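Local coordinates for protein trichothecene 3-O-acetyltransferase (Gibberella zeae, PDB 2RKV) that transfers an acetyl group from acetyl-coenzyme A to the C3 hydroxyl of trichothecene mycotoxins such as T-2 toxin and deoxynivalenol, as a member of the BAHD acyltransferase superfamily, at residues Y20-L25 with R119-I124; N114-R119 with I149-G154. All blocks are in the same frame, centred on the assembly; numbering follows the deposited sequence.

Contact 1 (Y20-L25 with R119-I124); sequences YTQISL and RKTLPI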
ATOM      1  N   TYR A  20      -7.675   5.650  -3.268  1.00 14.43           N
ATOM      2  CA  TYR A  20      -6.852   5.128  -4.354  1.00 13.69           C
ATOM      3  C   TYR A  20      -5.405   4.938  -3.913  1.00 13.62           C
ATOM      4  O   TYR A  20      -4.786   5.858  -3.357  1.00 13.57           O
ATOM      5  CB  TYR A  20      -6.905   6.050  -5.572  1.00 13.03           C
ATOM      6  CG  TYR A  20      -8.123   5.811  -6.425  1.00 12.58           C
ATOM      7  CD1 TYR A  20      -9.346   6.401  -6.114  1.00 12.86           C
ATOM      8  CD2 TYR A  20      -8.055   4.966  -7.535  1.00 11.35           C
ATOM      9  CE1 TYR A  20     -10.479   6.167  -6.901  1.00 12.62           C
ATOM     10  CE2 TYR A  20      -9.178   4.730  -8.333  1.00 11.70           C
ATOM     11  CZ  TYR A  20     -10.381   5.322  -8.006  1.00 12.36           C
ATOM     12  OH  TYR A  20     -11.484   5.079  -8.793  1.00 11.39           O
ATOM     13  N   THR A  21      -4.869   3.742  -4.163  1.00 12.53           N
ATOM     14  CA  THR A  21      -3.448   3.463  -3.940  1.00 12.71           C
ATOM     15  C   THR A  21      -2.642   3.902  -5.156  1.00 12.39           C
ATOM     16  O   THR A  21      -2.926   3.460  -6.272  1.00 12.37           O
ATOM     17  CB  THR A  21      -3.189   1.959  -3.712  1.00 13.07           C
ATOM     18  OG1 THR A  21      -3.975   1.499  -2.604  1.00 14.19           O
ATOM     19  CG2 THR A  21      -1.698   1.696  -3.443  1.00 13.44           C
ATOM     20  N   GLN A  22      -1.639   4.754  -4.937  1.00 12.02           N
ATOM     21  CA  GLN A  22      -0.780   5.245  -6.022  1.00 11.52           C
ATOM     22  C   GLN A  22       0.629   4.680  -5.916  1.00 11.01           C
ATOM     23  O   GLN A  22       1.158   4.501  -4.823  1.00 10.95           O
ATOM     24  CB  GLN A  22      -0.671   6.775  -5.998  1.00 11.81           C
ATOM     25  CG  GLN A  22      -1.995   7.522  -5.907  1.00 12.48           C
ATOM     26  CD  GLN A  22      -1.810   8.930  -5.384  1.00 13.26           C
ATOM     27  OE1 GLN A  22      -0.903   9.190  -4.583  1.00 11.81           O
ATOM     28  NE2 GLN A  22      -2.673   9.845  -5.814  1.00 12.96           N
ATOM     29  N   ILE A  23       1.247   4.417  -7.063  1.00 10.22           N
ATOM     30  CA  ILE A  23       2.664   4.083  -7.110  1.00  9.82           C
ATOM     31  C   ILE A  23       3.226   4.676  -8.399  1.00  9.55           C
ATOM     32  O   ILE A  23       2.539   4.682  -9.432  1.00  8.97           O
ATOM     33  CB  ILE A  23       2.910   2.541  -7.001  1.00  9.59           C
ATOM     34  CG1 ILE A  23       4.396   2.201  -6.799  1.00  9.85           C
ATOM     35  CG2 ILE A  23       2.289   1.795  -8.208  1.00 10.14           C
ATOM     36  CD1 ILE A  23       4.950   2.551  -5.414  1.00  9.82           C
ATOM     37  N   SER A  24       4.449   5.201  -8.321  1.00  9.45           N
ATOM     38  CA  SER A  24       5.125   5.775  -9.477  1.00  9.79           C
ATOM     39  C   SER A  24       6.410   5.036  -9.792  1.00 10.19           C
ATOM     40  O   SER A  24       7.172   4.677  -8.884  1.00  9.59           O
ATOM     41  CB  SER A  24       5.438   7.266  -9.258  1.00 10.11           C
ATOM     42  OG  SER A  24       4.247   8.006  -9.018  1.00 10.54           O
ATOM     43  N   LEU A  25       6.638   4.828 -11.092  1.00 10.07           N
ATOM     44  CA  LEU A  25       7.847   4.219 -11.613  1.00 10.69           C
ATOM     45  C   LEU A  25       8.550   5.260 -12.487  1.00 10.83           C
ATOM     46  O   LEU A  25       7.940   5.836 -13.385  1.00 10.67           O
ATOM     47  CB  LEU A  25       7.498   2.959 -12.432  1.00 10.67           C
ATOM     48  CG  LEU A  25       7.078   1.682 -11.675  1.00 11.75           C
ATOM     49  CD1 LEU A  25       5.837   1.861 -10.823  1.00 13.31           C
ATOM     50  CD2 LEU A  25       6.888   0.497 -12.642  1.00 11.97           C
ATOM     51  N   ARG A 119      -5.383  10.888 -10.153  1.00 12.38           N
ATOM     52  CA  ARG A 119      -6.430  11.113  -9.160  1.00 12.26           C
ATOM     53  C   ARG A 119      -5.779  11.113  -7.778  1.00 12.49           C
ATOM     54  O   ARG A 119      -4.788  10.425  -7.563  1.00 11.94           O
ATOM     55  CB  ARG A 119      -7.500  10.011  -9.240  1.00 13.11           C
ATOM     56  CG  ARG A 119      -8.585  10.118  -8.168  1.00 14.35           C
ATOM     57  CD  ARG A 119      -9.840   9.384  -8.583  1.00 16.06           C
ATOM     58  NE  ARG A 119     -10.861   9.384  -7.539  1.00 17.67           N
ATOM     59  CZ  ARG A 119     -12.145   9.095  -7.746  1.00 18.80           C
ATOM     60  NH1 ARG A 119     -13.002   9.104  -6.737  1.00 18.70           N
ATOM     61  NH2 ARG A 119     -12.578   8.813  -8.969  1.00 18.90           N
ATOM     62  N   LYS A 120      -6.339  11.883  -6.850  1.00 12.84           N
ATOM     63  CA  LYS A 120      -5.794  11.934  -5.490  1.00 13.19           C
ATOM     64  C   LYS A 120      -6.018  10.627  -4.735  1.00 13.01           C
ATOM     65  O   LYS A 120      -6.940   9.866  -5.040  1.00 13.29           O
ATOM     66  CB  LYS A 120      -6.387  13.111  -4.716  1.00 13.11           C
ATOM     67  CG  LYS A 120      -5.886  14.465  -5.211  1.00 12.76           C
ATOM     68  CD  LYS A 120      -6.619  15.632  -4.545  1.00 13.99           C
ATOM     69  CE  LYS A 120      -6.363  15.673  -3.041  1.00 16.07           C
ATOM     70  NZ  LYS A 120      -4.946  16.012  -2.724  1.00 16.40           N
ATOM     71  N   THR A 121      -5.157  10.372  -3.752  1.00 12.87           N
ATOM     72  CA  THR A 121      -5.286   9.223  -2.866  1.00 13.15           C
ATOM     73  C   THR A 121      -6.584   9.266  -2.054  1.00 13.98           C
ATOM     74  O   THR A 121      -7.306   8.265  -1.951  1.00 13.74           O
ATOM     75  CB  THR A 121      -4.091   9.164  -1.900  1.00 12.71           C
ATOM     76  OG1 THR A 121      -2.891   8.915  -2.644  1.00 12.35           O
ATOM     77  CG2 THR A 121      -4.291   8.066  -0.868  1.00 12.02           C
ATOM     78  N   LEU A 122      -6.865  10.432  -1.477  1.00 14.92           N
ATOM     79  CA  LEU A 122      -8.005  10.604  -0.597  1.00 15.94           C
ATOM     80  C   LEU A 122      -9.173  11.253  -1.337  1.00 17.11           C
ATOM     81  O   LEU A 122      -8.960  11.920  -2.352  1.00 17.22           O
ATOM     82  CB  LEU A 122      -7.598  11.433   0.632  1.00 15.94           C
ATOM     83  CG  LEU A 122      -6.448  10.842   1.459  1.00 15.69           C
ATOM     84  CD1 LEU A 122      -5.970  11.811   2.551  1.00 15.65           C
ATOM     85  CD2 LEU A 122      -6.799   9.466   2.054  1.00 15.88           C
ATOM     86  N   PRO A 123     -10.415  11.047  -0.837  1.00 18.48           N
ATOM     87  CA  PRO A 123     -11.608  11.644  -1.444  1.00 19.63           C
ATOM     88  C   PRO A 123     -11.704  13.140  -1.139  1.00 20.82           C
ATOM     89  O   PRO A 123     -12.616  13.581  -0.430  1.00 21.41           O
ATOM     90  CB  PRO A 123     -12.755  10.873  -0.783  1.00 19.54           C
ATOM     91  CG  PRO A 123     -12.223  10.496   0.555  1.00 19.21           C
ATOM     92  CD  PRO A 123     -10.757  10.201   0.327  1.00 18.62           C
ATOM     93  N   ILE A 124     -10.751  13.893  -1.673  1.00 21.66           N
ATOM     94  CA  ILE A 124     -10.632  15.327  -1.442  1.00 23.07           C
ATOM     95  C   ILE A 124     -10.604  16.019  -2.796  1.00 23.68           C
ATOM     96  O   ILE A 124      -9.880  15.596  -3.698  1.00 23.63           O
ATOM     97  CB  ILE A 124      -9.330  15.674  -0.654  1.00 23.11           C
ATOM     98  CG1 ILE A 124      -9.380  15.089   0.762  1.00 23.58           C
ATOM     99  CG2 ILE A 124      -9.085  17.200  -0.620  1.00 23.82           C
ATOM    100  CD1 ILE A 124      -8.044  15.079   1.490  1.00 23.24           C
TER
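Tyr-20 and Arg-119 meet over a face of the phenol ring: Arg-119 CD stands 4.1 Å from the centroid of the Tyr-20 ring, 27° off its normal, which makes this a CH-pi contact. Farther along the same chain, Arg-119 NE comes to 3.3 Å from Tyr-20 CE1, so that CE1 lies over one face of the guanidinium, toward its rim, the two planes being 36° apart. Arg-119 gets there with CG anti to its own N and the chain extended to NE, crossing the ring obliquely; its NH2 then bonds to Pro-133 O, and Tyr-20 OH to Pro-135 O. The backbones join where Tyr-20 N donates to Thr-121 O at 3.0 Å, nearly straight at 168° and on a lone pair of the carbonyl.

Thus the start of strand 20-28, an inner strand of the mixed sheet built mostly from the N-terminal part of the chain and completed by strand 399-401, holds the loop that runs on to Leu-122 of the T-2 toxin pocket. Two residues on, Gln-22 NE2 reaches Arg-119 O at 2.8 Å; the acceptor lies in the Gln-22 amide plane, and the bond is bent. The other end of that amide, Gln-22 OE1, sits 2.8 Å from Thr-121 OG1. Each of these oxygens is hydrogen-bonded to Arg-402, while Glu-113 OE1 takes Gln-22 NE2 and Thr-121 N; with partners on both its ends, the amide is probably fixed in rotation. Tyr-20 O, buried here, has no hydrogen-bond partner; Thr-121 CA approaches it at 3.4 Å in a CH...O contact.

Contact 2 (N114-R119 with I149-G154); sequences NIIAPR and ILTVNG
Ile-116 rests on Ile-149 and Thr-151, where the end of the short helix 113-116 and the loop leaving it pass over one face of the mixed sheet that the N-terminal part of the chain forms together with strand 399-401. From CA 116 to CA 119 the chain runs 12° from the direction of strand 147-155, so the loop follows the strand, but the bonds between them are made by strand side chains to loop carbonyls.

In Ile-116, CG1 takes the position between N and the carbonyl carbon, with CG2 beside the backbone N; Ile-116 CG2 touches Ile-149 CD1 at 4.1 Å, and the other branch brings CD1 to Thr-151 OG1. The Ile-116 carbonyl, at the helix end, accepts from Thr-151 OG1 at 2.8 Å, with the donor 46° above the carbonyl plane rather than on a lone pair. Asn-142 ND2 is a second donor to this oxygen. Thr-151 OG1 is also hydrogen-bonded to Ser-24 OG on the neighbouring strand, consistent with OG1 accepting there.

Ala-117, the first residue to leave helical angles, lays its CB on Thr-151 CG2 at 3.9 Å. Pro-118 meets the Asn-153 amide from the opposite direction, its ring also leaning on Leu-138 and Gln-140 of strand 137-144. At the end of the segment Asn-153 ND2 donates to Arg-119 O at 2.8 Å; the oxygen is in the amide plane, while the nitrogen stands 43° above the plane of the carbonyl. With ND2 on that bond, the buried Asn-153 OD1, without a hydrogen-bond partner in the model, lies 3.3 Å from Pro-118 CD.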
ATOM      1  N   ASN A 114      -0.601  15.661  -7.059  1.00 13.12           N
ATOM      2  CA  ASN A 114      -1.378  16.642  -7.819  1.00 14.10           C
ATOM      3  C   ASN A 114      -0.804  16.900  -9.209  1.00 13.96           C
ATOM      4  O   ASN A 114      -1.527  17.330 -10.118  1.00 14.92           O
ATOM      5  CB  ASN A 114      -1.520  17.936  -7.013  1.00 14.20           C
ATOM      6  CG  ASN A 114      -2.206  17.710  -5.678  1.00 15.41           C
ATOM      7  OD1 ASN A 114      -1.656  18.036  -4.624  1.00 19.72           O
ATOM      8  ND2 ASN A 114      -3.390  17.121  -5.710  1.00 15.07           N
ATOM      9  N   ILE A 115       0.484  16.592  -9.379  1.00 13.42           N
ATOM     10  CA  ILE A 115       1.207  16.844 -10.619  1.00 13.02           C
ATOM     11  C   ILE A 115       1.391  15.557 -11.438  1.00 12.84           C
ATOM     12  O   ILE A 115       1.242  15.577 -12.667  1.00 12.83           O
ATOM     13  CB  ILE A 115       2.576  17.507 -10.323  1.00 13.51           C
ATOM     14  CG1 ILE A 115       2.363  18.823  -9.562  1.00 14.11           C
ATOM     15  CG2 ILE A 115       3.384  17.744 -11.615  1.00 12.89           C
ATOM     16  CD1 ILE A 115       3.651  19.468  -9.087  1.00 17.32           C
ATOM     17  N   ILE A 116       1.711  14.447 -10.767  1.00 11.59           N
ATOM     18  CA  ILE A 116       2.093  13.222 -11.490  1.00 11.25           C
ATOM     19  C   ILE A 116       1.124  12.023 -11.362  1.00 11.21           C
ATOM     20  O   ILE A 116       1.359  10.977 -11.975  1.00 11.36           O
ATOM     21  CB  ILE A 116       3.587  12.811 -11.208  1.00 10.83           C
ATOM     22  CG1 ILE A 116       3.880  12.667  -9.705  1.00 11.10           C
ATOM     23  CG2 ILE A 116       4.561  13.848 -11.812  1.00 11.26           C
ATOM     24  CD1 ILE A 116       3.158  11.539  -9.004  1.00 12.51           C
ATOM     25  N   ALA A 117       0.039  12.192 -10.607  1.00 11.15           N
ATOM     26  CA  ALA A 117      -0.997  11.156 -10.474  1.00 11.20           C
ATOM     27  C   ALA A 117      -2.311  11.587 -11.140  1.00 11.53           C
ATOM     28  O   ALA A 117      -2.628  12.780 -11.161  1.00 11.59           O
ATOM     29  CB  ALA A 117      -1.231  10.804  -9.004  1.00 11.69           C
ATOM     30  N   PRO A 118      -3.081  10.619 -11.681  1.00 11.57           N
ATOM     31  CA  PRO A 118      -4.346  10.934 -12.366  1.00 11.97           C
ATOM     32  C   PRO A 118      -5.527  11.222 -11.432  1.00 12.44           C
ATOM     33  O   PRO A 118      -6.556  11.742 -11.881  1.00 13.53           O
ATOM     34  CB  PRO A 118      -4.618   9.666 -13.182  1.00 12.01           C
ATOM     35  CG  PRO A 118      -3.993   8.580 -12.386  1.00 11.55           C
ATOM     36  CD  PRO A 118      -2.786   9.171 -11.707  1.00 11.92           C
ATOM     37  N   ARG A 119      -5.383  10.888 -10.153  1.00 12.38           N
ATOM     38  CA  ARG A 119      -6.430  11.113  -9.160  1.00 12.26           C
ATOM     39  C   ARG A 119      -5.779  11.113  -7.778  1.00 12.49           C
ATOM     40  O   ARG A 119      -4.788  10.425  -7.563  1.00 11.94           O
ATOM     41  CB  ARG A 119      -7.500  10.011  -9.240  1.00 13.11           C
ATOM     42  CG  ARG A 119      -8.585  10.118  -8.168  1.00 14.35           C
ATOM     43  CD  ARG A 119      -9.840   9.384  -8.583  1.00 16.06           C
ATOM     44  NE  ARG A 119     -10.861   9.384  -7.539  1.00 17.67           N
ATOM     45  CZ  ARG A 119     -12.145   9.095  -7.746  1.00 18.80           C
ATOM     46  NH1 ARG A 119     -13.002   9.104  -6.737  1.00 18.70           N
ATOM     47  NH2 ARG A 119     -12.578   8.813  -8.969  1.00 18.90           N
ATOM     48  N   ILE A 149       7.785   9.441 -15.796  1.00 10.48           N
ATOM     49  CA  ILE A 149       7.188   8.912 -14.569  1.00 10.75           C
ATOM     50  C   ILE A 149       5.859   8.277 -14.922  1.00 10.96           C
ATOM     51  O   ILE A 149       4.951   8.956 -15.409  1.00  9.91           O
ATOM     52  CB  ILE A 149       6.980  10.005 -13.477  1.00 11.46           C
ATOM     53  CG1 ILE A 149       8.321  10.620 -13.071  1.00 10.87           C
ATOM     54  CG2 ILE A 149       6.237   9.416 -12.255  1.00 10.63           C
ATOM     55  CD1 ILE A 149       8.177  11.883 -12.236  1.00 11.50           C
ATOM     56  N   LEU A 150       5.761   6.972 -14.682  1.00 10.22           N
ATOM     57  CA  LEU A 150       4.515   6.250 -14.870  1.00 10.85           C
ATOM     58  C   LEU A 150       3.848   6.110 -13.514  1.00 10.13           C
ATOM     59  O   LEU A 150       4.446   5.564 -12.592  1.00 11.05           O
ATOM     60  CB  LEU A 150       4.776   4.859 -15.460  1.00 10.40           C
ATOM     61  CG  LEU A 150       3.600   3.868 -15.409  1.00 12.63           C
ATOM     62  CD1 LEU A 150       2.378   4.392 -16.171  1.00 13.38           C
ATOM     63  CD2 LEU A 150       4.008   2.499 -15.923  1.00 12.49           C
ATOM     64  N   THR A 151       2.614   6.591 -13.392  1.00  9.35           N
ATOM     65  CA  THR A 151       1.892   6.468 -12.129  1.00  9.12           C
ATOM     66  C   THR A 151       0.645   5.616 -12.325  1.00  9.56           C
ATOM     67  O   THR A 151      -0.098   5.801 -13.286  1.00  9.05           O
ATOM     68  CB  THR A 151       1.517   7.844 -11.551  1.00  9.59           C
ATOM     69  OG1 THR A 151       2.709   8.618 -11.359  1.00  9.16           O
ATOM     70  CG2 THR A 151       0.757   7.697 -10.204  1.00  9.91           C
ATOM     71  N   VAL A 152       0.437   4.672 -11.408  1.00  9.21           N
ATOM     72  CA  VAL A 152      -0.747   3.823 -11.463  1.00  9.76           C
ATOM     73  C   VAL A 152      -1.556   4.002 -10.187  1.00 10.31           C
ATOM     74  O   VAL A 152      -1.007   3.866  -9.088  1.00 10.04           O
ATOM     75  CB  VAL A 152      -0.373   2.331 -11.606  1.00 10.35           C
ATOM     76  CG1 VAL A 152      -1.623   1.488 -11.767  1.00 10.51           C
ATOM     77  CG2 VAL A 152       0.598   2.108 -12.781  1.00 10.64           C
ATOM     78  N   ASN A 153      -2.845   4.311 -10.351  1.00 10.16           N
ATOM     79  CA  ASN A 153      -3.829   4.379  -9.266  1.00 10.61           C
ATOM     80  C   ASN A 153      -4.711   3.150  -9.317  1.00 10.71           C
ATOM     81  O   ASN A 153      -5.198   2.788 -10.386  1.00 10.98           O
ATOM     82  CB  ASN A 153      -4.756   5.585  -9.449  1.00 10.56           C
ATOM     83  CG  ASN A 153      -4.133   6.884  -8.989  1.00 11.17           C
ATOM     84  OD1 ASN A 153      -2.939   7.108  -9.151  1.00 11.13           O
ATOM     85  ND2 ASN A 153      -4.952   7.743  -8.395  1.00 13.43           N
ATOM     86  N   GLY A 154      -4.928   2.518  -8.165  1.00 10.56           N
ATOM     87  CA  GLY A 154      -5.884   1.409  -8.068  1.00 10.45           C
ATOM     88  C   GLY A 154      -6.940   1.704  -7.016  1.00 10.81           C
ATOM     89  O   GLY A 154      -6.609   2.110  -5.901  1.00 10.33           O
TER

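Overall arrangement
Both contacts are buried and lie on one sheet, their centres about 7 Å apart, because strands 20-28 and 147-155 are antiparallel neighbours. Continuous chain from helix 113-116 serves both: residues 114-119 pass over strand 147-155 in contact 2, and 119-124 move on to strand 20-28 in contact 1. Arg-119 is shared, its O accepting an amide N-H from Gln-22 and one from Asn-153. Contact 1 is the more polar, with charged partners around it, and lies close to the toxin: the side chain of Thr-121 is about 4 Å from the bound ZBA (T-2 toxin). Contact 2 mixes aliphatic packing with side-chain-to-carbonyl bonds, and the side chain of Asn-153 is about 11 Å from the bound ZBA.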